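Local coordinates for bacteriocin immunity protein (Pseudomonas aeruginosa, PDB 4UHP) that binds the DNase domain of the bacteriocin pyocin AP41 and so probably protects the producing cell from it, at residues T11-F23 and I58-V72. Numbering follows the deposited sequence.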
loop_
_atom_site.group_PDB
_atom_site.type_symbol
_atom_site.label_atom_id
_atom_site.label_comp_id
_atom_site.label_asym_id
_atom_site.label_seq_id
_atom_site.Cartn_x
_atom_site.Cartn_y
_atom_site.Cartn_z
ATOM N N THR D 11 17.692 -16.468 -11.294
ATOM C CA THR D 11 17.904 -17.577 -10.377
ATOM C C THR D 11 17.029 -17.298 -9.166
ATOM O O THR D 11 16.588 -16.163 -8.973
ATOM C CB THR D 11 19.375 -17.730 -9.957
ATOM O OG1 THR D 11 19.741 -16.655 -9.082
ATOM C CG2 THR D 11 20.283 -17.731 -11.181
ATOM N N GLU D 12 16.761 -18.322 -8.361
ATOM C CA GLU D 12 15.897 -18.148 -7.197
ATOM C C GLU D 12 16.497 -17.143 -6.213
ATOM O O GLU D 12 15.779 -16.333 -5.626
ATOM C CB GLU D 12 15.650 -19.492 -6.508
ATOM C CG GLU D 12 14.711 -19.411 -5.315
ATOM C CD GLU D 12 14.320 -20.775 -4.788
ATOM O OE1 GLU D 12 14.534 -21.774 -5.506
ATOM O OE2 GLU D 12 13.797 -20.851 -3.655
ATOM N N SER D 13 17.816 -17.189 -6.051
ATOM C CA SER D 13 18.507 -16.265 -5.159
ATOM C C SER D 13 18.427 -14.822 -5.659
ATOM O O SER D 13 18.265 -13.892 -4.867
ATOM C CB SER D 13 19.969 -16.678 -4.989
ATOM O OG SER D 13 20.648 -15.776 -4.133
ATOM N N GLU D 14 18.537 -14.639 -6.973
ATOM C CA GLU D 14 18.469 -13.305 -7.568
ATOM C C GLU D 14 17.083 -12.692 -7.431
ATOM O O GLU D 14 16.943 -11.486 -7.220
ATOM C CB GLU D 14 18.863 -13.352 -9.043
ATOM C CG GLU D 14 20.348 -13.506 -9.293
ATOM C CD GLU D 14 20.661 -13.709 -10.761
ATOM O OE1 GLU D 14 19.721 -13.998 -11.534
ATOM O OE2 GLU D 14 21.845 -13.581 -11.140
ATOM N N PHE D 15 16.059 -13.526 -7.566
ATOM C CA PHE D 15 14.682 -13.065 -7.468
ATOM C C PHE D 15 14.332 -12.759 -6.016
ATOM O O PHE D 15 13.622 -11.793 -5.729
ATOM C CB PHE D 15 13.728 -14.110 -8.045
ATOM C CG PHE D 15 12.325 -13.614 -8.233
ATOM C CD1 PHE D 15 12.015 -12.757 -9.275
ATOM C CD2 PHE D 15 11.312 -14.018 -7.379
ATOM C CE1 PHE D 15 10.722 -12.304 -9.458
ATOM C CE2 PHE D 15 10.018 -13.569 -7.555
ATOM C CZ PHE D 15 9.722 -12.712 -8.597
ATOM N N LEU D 16 14.845 -13.584 -5.108
ATOM C CA LEU D 16 14.685 -13.364 -3.674
ATOM C C LEU D 16 15.248 -12.004 -3.274
ATOM O O LEU D 16 14.708 -11.330 -2.399
ATOM C CB LEU D 16 15.377 -14.476 -2.883
ATOM C CG LEU D 16 15.339 -14.366 -1.357
ATOM C CD1 LEU D 16 13.909 -14.477 -0.846
ATOM C CD2 LEU D 16 16.227 -15.422 -0.716
ATOM N N GLU D 17 16.336 -11.615 -3.932
ATOM C CA GLU D 17 16.979 -10.325 -3.710
ATOM C C GLU D 17 16.018 -9.163 -3.948
ATOM O O GLU D 17 16.011 -8.186 -3.195
ATOM C CB GLU D 17 18.207 -10.197 -4.616
ATOM C CG GLU D 17 18.889 -8.845 -4.580
ATOM C CD GLU D 17 20.239 -8.858 -5.271
ATOM O OE1 GLU D 17 20.567 -9.876 -5.916
ATOM O OE2 GLU D 17 20.973 -7.853 -5.159
ATOM N N ILE D 18 15.207 -9.277 -4.994
ATOM C CA ILE D 18 14.207 -8.263 -5.311
ATOM C C ILE D 18 13.080 -8.259 -4.283
ATOM O O ILE D 18 12.633 -7.197 -3.840
ATOM C CB ILE D 18 13.606 -8.481 -6.715
ATOM C CG1 ILE D 18 14.685 -8.347 -7.789
ATOM C CG2 ILE D 18 12.476 -7.502 -6.978
ATOM C CD1 ILE D 18 14.160 -8.530 -9.193
ATOM N N ILE D 19 12.627 -9.451 -3.904
ATOM C CA ILE D 19 11.519 -9.584 -2.966
ATOM C C ILE D 19 11.868 -9.007 -1.592
ATOM O O ILE D 19 11.024 -8.401 -0.929
ATOM C CB ILE D 19 11.091 -11.054 -2.811
ATOM C CG1 ILE D 19 10.756 -11.653 -4.178
ATOM C CG2 ILE D 19 9.892 -11.166 -1.890
ATOM C CD1 ILE D 19 9.696 -10.873 -4.933
ATOM N N GLU D 20 13.120 -9.177 -1.179
ATOM C CA GLU D 20 13.578 -8.665 0.108
ATOM C C GLU D 20 13.427 -7.147 0.200
ATOM O O GLU D 20 13.317 -6.588 1.291
ATOM C CB GLU D 20 15.035 -9.065 0.350
ATOM C CG GLU D 20 15.223 -10.538 0.675
ATOM C CD GLU D 20 16.680 -10.955 0.702
ATOM O OE1 GLU D 20 17.526 -10.213 0.157
ATOM O OE2 GLU D 20 16.979 -12.032 1.260
ATOM N N GLU D 21 13.409 -6.487 -0.953
ATOM C CA GLU D 21 13.310 -5.035 -1.002
ATOM C C GLU D 21 11.912 -4.564 -0.588
ATOM O O GLU D 21 11.704 -3.386 -0.300
ATOM C CB GLU D 21 13.668 -4.532 -2.406
ATOM C CG GLU D 21 14.064 -3.066 -2.469
ATOM C CD GLU D 21 14.994 -2.753 -3.633
ATOM O OE1 GLU D 21 15.564 -3.698 -4.220
ATOM O OE2 GLU D 21 15.153 -1.559 -3.962
ATOM N N PHE D 22 10.961 -5.493 -0.542
ATOM C CA PHE D 22 9.613 -5.188 -0.070
ATOM C C PHE D 22 9.511 -5.275 1.453
ATOM O O PHE D 22 8.422 -5.159 2.015
ATOM C CB PHE D 22 8.595 -6.130 -0.716
ATOM C CG PHE D 22 8.438 -5.927 -2.194
ATOM C CD1 PHE D 22 7.541 -4.997 -2.688
ATOM C CD2 PHE D 22 9.195 -6.661 -3.090
ATOM C CE1 PHE D 22 7.399 -4.805 -4.048
ATOM C CE2 PHE D 22 9.058 -6.474 -4.450
ATOM C CZ PHE D 22 8.158 -5.544 -4.930
ATOM N N PHE D 23 10.647 -5.470 2.114
ATOM C CA PHE D 23 10.676 -5.607 3.567
ATOM C C PHE D 23 11.748 -4.724 4.197
ATOM O O PHE D 23 11.705 -4.445 5.391
ATOM C CB PHE D 23 10.911 -7.068 3.962
ATOM C CG PHE D 23 9.794 -7.991 3.563
ATOM C CD1 PHE D 23 9.749 -8.540 2.293
ATOM C CD2 PHE D 23 8.792 -8.317 4.463
ATOM C CE1 PHE D 23 8.722 -9.392 1.922
ATOM C CE2 PHE D 23 7.764 -9.169 4.102
ATOM C CZ PHE D 23 7.728 -9.706 2.827
ATOM N N ILE D 58 2.679 -10.608 -2.372
ATOM C CA ILE D 58 3.583 -9.871 -1.499
ATOM C C ILE D 58 2.860 -9.214 -0.330
ATOM O O ILE D 58 3.228 -9.415 0.831
ATOM C CB ILE D 58 4.338 -8.775 -2.278
ATOM C CG1 ILE D 58 5.164 -9.392 -3.408
ATOM C CG2 ILE D 58 5.218 -7.962 -1.340
ATOM C CD1 ILE D 58 5.852 -8.364 -4.285
ATOM N N PHE D 59 1.830 -8.430 -0.642
ATOM C CA PHE D 59 1.199 -7.565 0.350
ATOM C C PHE D 59 0.025 -8.214 1.084
ATOM O O PHE D 59 -0.388 -7.734 2.137
ATOM C CB PHE D 59 0.733 -6.264 -0.312
ATOM C CG PHE D 59 1.848 -5.467 -0.932
ATOM C CD1 PHE D 59 2.751 -4.781 -0.137
ATOM C CD2 PHE D 59 1.987 -5.396 -2.307
ATOM C CE1 PHE D 59 3.778 -4.042 -0.704
ATOM C CE2 PHE D 59 3.007 -4.659 -2.879
ATOM C CZ PHE D 59 3.906 -3.980 -2.074
ATOM N N HIS D 60 -0.525 -9.286 0.524
ATOM C CA HIS D 60 -1.582 -10.028 1.207
ATOM C C HIS D 60 -1.356 -11.535 1.120
ATOM O O HIS D 60 -2.190 -12.268 0.585
ATOM C CB HIS D 60 -2.942 -9.645 0.632
ATOM C CG HIS D 60 -3.289 -8.205 0.848
ATOM N ND1 HIS D 60 -3.952 -7.762 1.972
ATOM C CD2 HIS D 60 -3.033 -7.104 0.103
ATOM C CE1 HIS D 60 -4.105 -6.451 1.902
ATOM N NE2 HIS D 60 -3.556 -6.027 0.779
ATOM N N PRO D 61 -0.223 -12.000 1.667
ATOM C CA PRO D 61 0.210 -13.390 1.511
ATOM C C PRO D 61 -0.625 -14.371 2.323
ATOM O O PRO D 61 -1.214 -14.000 3.340
ATOM C CB PRO D 61 1.649 -13.356 2.023
ATOM C CG PRO D 61 1.625 -12.288 3.066
ATOM C CD PRO D 61 0.670 -11.245 2.567
ATOM N N LYS D 62 -0.676 -15.614 1.857
ATOM C CA LYS D 62 -1.287 -16.701 2.607
ATOM C C LYS D 62 -0.503 -16.922 3.897
ATOM O O LYS D 62 0.689 -16.622 3.949
ATOM C CB LYS D 62 -1.320 -17.982 1.766
ATOM C CG LYS D 62 -2.095 -17.855 0.466
ATOM C CD LYS D 62 -3.564 -17.571 0.730
ATOM C CE LYS D 62 -4.353 -17.467 -0.567
ATOM N NZ LYS D 62 -4.264 -18.712 -1.379
ATOM N N PRO D 63 -1.170 -17.429 4.946
ATOM C CA PRO D 63 -0.470 -17.691 6.207
ATOM C C PRO D 63 0.711 -18.641 6.021
ATOM O O PRO D 63 0.573 -19.690 5.394
ATOM C CB PRO D 63 -1.554 -18.319 7.095
ATOM C CG PRO D 63 -2.639 -18.741 6.158
ATOM C CD PRO D 63 -2.600 -17.764 5.031
ATOM N N GLY D 64 1.867 -18.256 6.552
ATOM C CA GLY D 64 3.078 -19.036 6.393
ATOM C C GLY D 64 3.961 -18.543 5.261
ATOM O O GLY D 64 5.153 -18.844 5.225
ATOM N N PHE D 65 3.384 -17.777 4.339
ATOM C CA PHE D 65 4.118 -17.316 3.162
ATOM C C PHE D 65 4.376 -15.810 3.187
ATOM O O PHE D 65 4.545 -15.194 2.134
ATOM C CB PHE D 65 3.358 -17.677 1.877
ATOM C CG PHE D 65 3.167 -19.155 1.672
ATOM C CD1 PHE D 65 2.118 -19.824 2.280
ATOM C CD2 PHE D 65 4.030 -19.871 0.860
ATOM C CE1 PHE D 65 1.939 -21.181 2.092
ATOM C CE2 PHE D 65 3.856 -21.227 0.666
ATOM C CZ PHE D 65 2.810 -21.884 1.283
ATOM N N GLU D 66 4.416 -15.227 4.386
ATOM C CA GLU D 66 4.517 -13.774 4.544
ATOM C C GLU D 66 5.925 -13.235 4.324
ATOM O O GLU D 66 6.110 -12.047 4.061
ATOM C CB GLU D 66 4.041 -13.351 5.937
ATOM C CG GLU D 66 2.594 -13.692 6.244
ATOM C CD GLU D 66 2.437 -15.042 6.915
ATOM O OE1 GLU D 66 3.412 -15.824 6.926
ATOM O OE2 GLU D 66 1.338 -15.312 7.442
ATOM N N THR D 67 6.914 -14.108 4.452
ATOM C CA THR D 67 8.315 -13.712 4.364
ATOM C C THR D 67 8.789 -13.764 2.914
ATOM O O THR D 67 8.133 -14.382 2.079
ATOM C CB THR D 67 9.201 -14.624 5.235
ATOM O OG1 THR D 67 9.242 -15.936 4.659
ATOM C CG2 THR D 67 8.656 -14.701 6.654
ATOM N N PRO D 68 9.923 -13.105 2.608
ATOM C CA PRO D 68 10.492 -13.169 1.257
ATOM C C PRO D 68 10.616 -14.597 0.730
ATOM O O PRO D 68 10.291 -14.841 -0.430
ATOM C CB PRO D 68 11.871 -12.534 1.435
ATOM C CG PRO D 68 11.671 -11.542 2.539
ATOM C CD PRO D 68 10.657 -12.155 3.469
ATOM N N GLU D 69 11.061 -15.519 1.580
ATOM C CA GLU D 69 11.183 -16.927 1.212
ATOM C C GLU D 69 9.829 -17.535 0.847
ATOM O O GLU D 69 9.726 -18.315 -0.101
ATOM C CB GLU D 69 11.821 -17.721 2.355
ATOM C CG GLU D 69 13.257 -17.332 2.677
ATOM C CD GLU D 69 14.266 -17.966 1.735
ATOM O OE1 GLU D 69 13.846 -18.649 0.776
ATOM O OE2 GLU D 69 15.483 -17.791 1.960
ATOM N N GLY D 70 8.796 -17.173 1.604
ATOM C CA GLY D 70 7.452 -17.662 1.352
ATOM C C GLY D 70 6.879 -17.144 0.045
ATOM O O GLY D 70 6.217 -17.880 -0.688
ATOM N N ILE D 71 7.132 -15.869 -0.241
ATOM C CA ILE D 71 6.698 -15.250 -1.490
ATOM C C ILE D 71 7.321 -15.956 -2.695
ATOM O O ILE D 71 6.632 -16.289 -3.662
ATOM C CB ILE D 71 7.062 -13.757 -1.530
ATOM C CG1 ILE D 71 6.331 -13.010 -0.410
ATOM C CG2 ILE D 71 6.721 -13.163 -2.886
ATOM C CD1 ILE D 71 6.723 -11.560 -0.275
ATOM N N VAL D 72 8.628 -16.180 -2.630
ATOM C CA VAL D 72 9.334 -16.888 -3.690
ATOM C C VAL D 72 8.778 -18.301 -3.856
ATOM O O VAL D 72 8.563 -18.764 -4.977
ATOM C CB VAL D 72 10.850 -16.954 -3.414
ATOM C CG1 VAL D 72 11.539 -17.888 -4.398
ATOM C CG2 VAL D 72 11.460 -15.562 -3.480
#
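Val-72 sits as a knob among Glu-12, Phe-15, Leu-16 and Ile-19, joining helices 12-19 and 68-81 of the four-helix immunity-protein fold. The axes of the short segments 12-19 and 68-72 cross at 123° and come within 9.3 Å. Val-72 divides its two methyls. CG1, anti to the backbone N (chi1 171°), lies against Glu-12 CG at 3.6 Å. CG2, beside that N, faces Leu-16, Ile-19 and the edge of the Phe-15 ring. Leu-16 CD1 also covers Pro-68 CB at 3.6 Å. Ile-19 CG2 meets Ile-71 CD1 at 3.6 Å.

Pro-68 CD makes a CH-pi contact over one face of the Phe-23 ring, displaced toward the rim and 3.8 Å from its centroid. Ile-71 CD1 and the Glu-66 carbonyl O approach the same ring at its edge. A second CH-pi contact puts Ile-58 CD1 almost centrally over a face of Phe-22, 3.7 Å from the centroid. Met-38, Leu-41 and Val-42 of helix 31-49 also pack on Phe-22.

No hydrogen bond links the two segments. The starts of helices 12-19 and 68-81 are capped within their own segments: Thr-11 and Glu-14 form a capping box, and Thr-67 OG1 weakly accepts from Gly-70 N. Phe-22 and Phe-59 both pack on aromatic side chains of the partner protein chain, so the contact reaches the binding surface. Phe-59 CZ touches Phe-22 CD1 at 3.8 Å, with the ring planes at 82°.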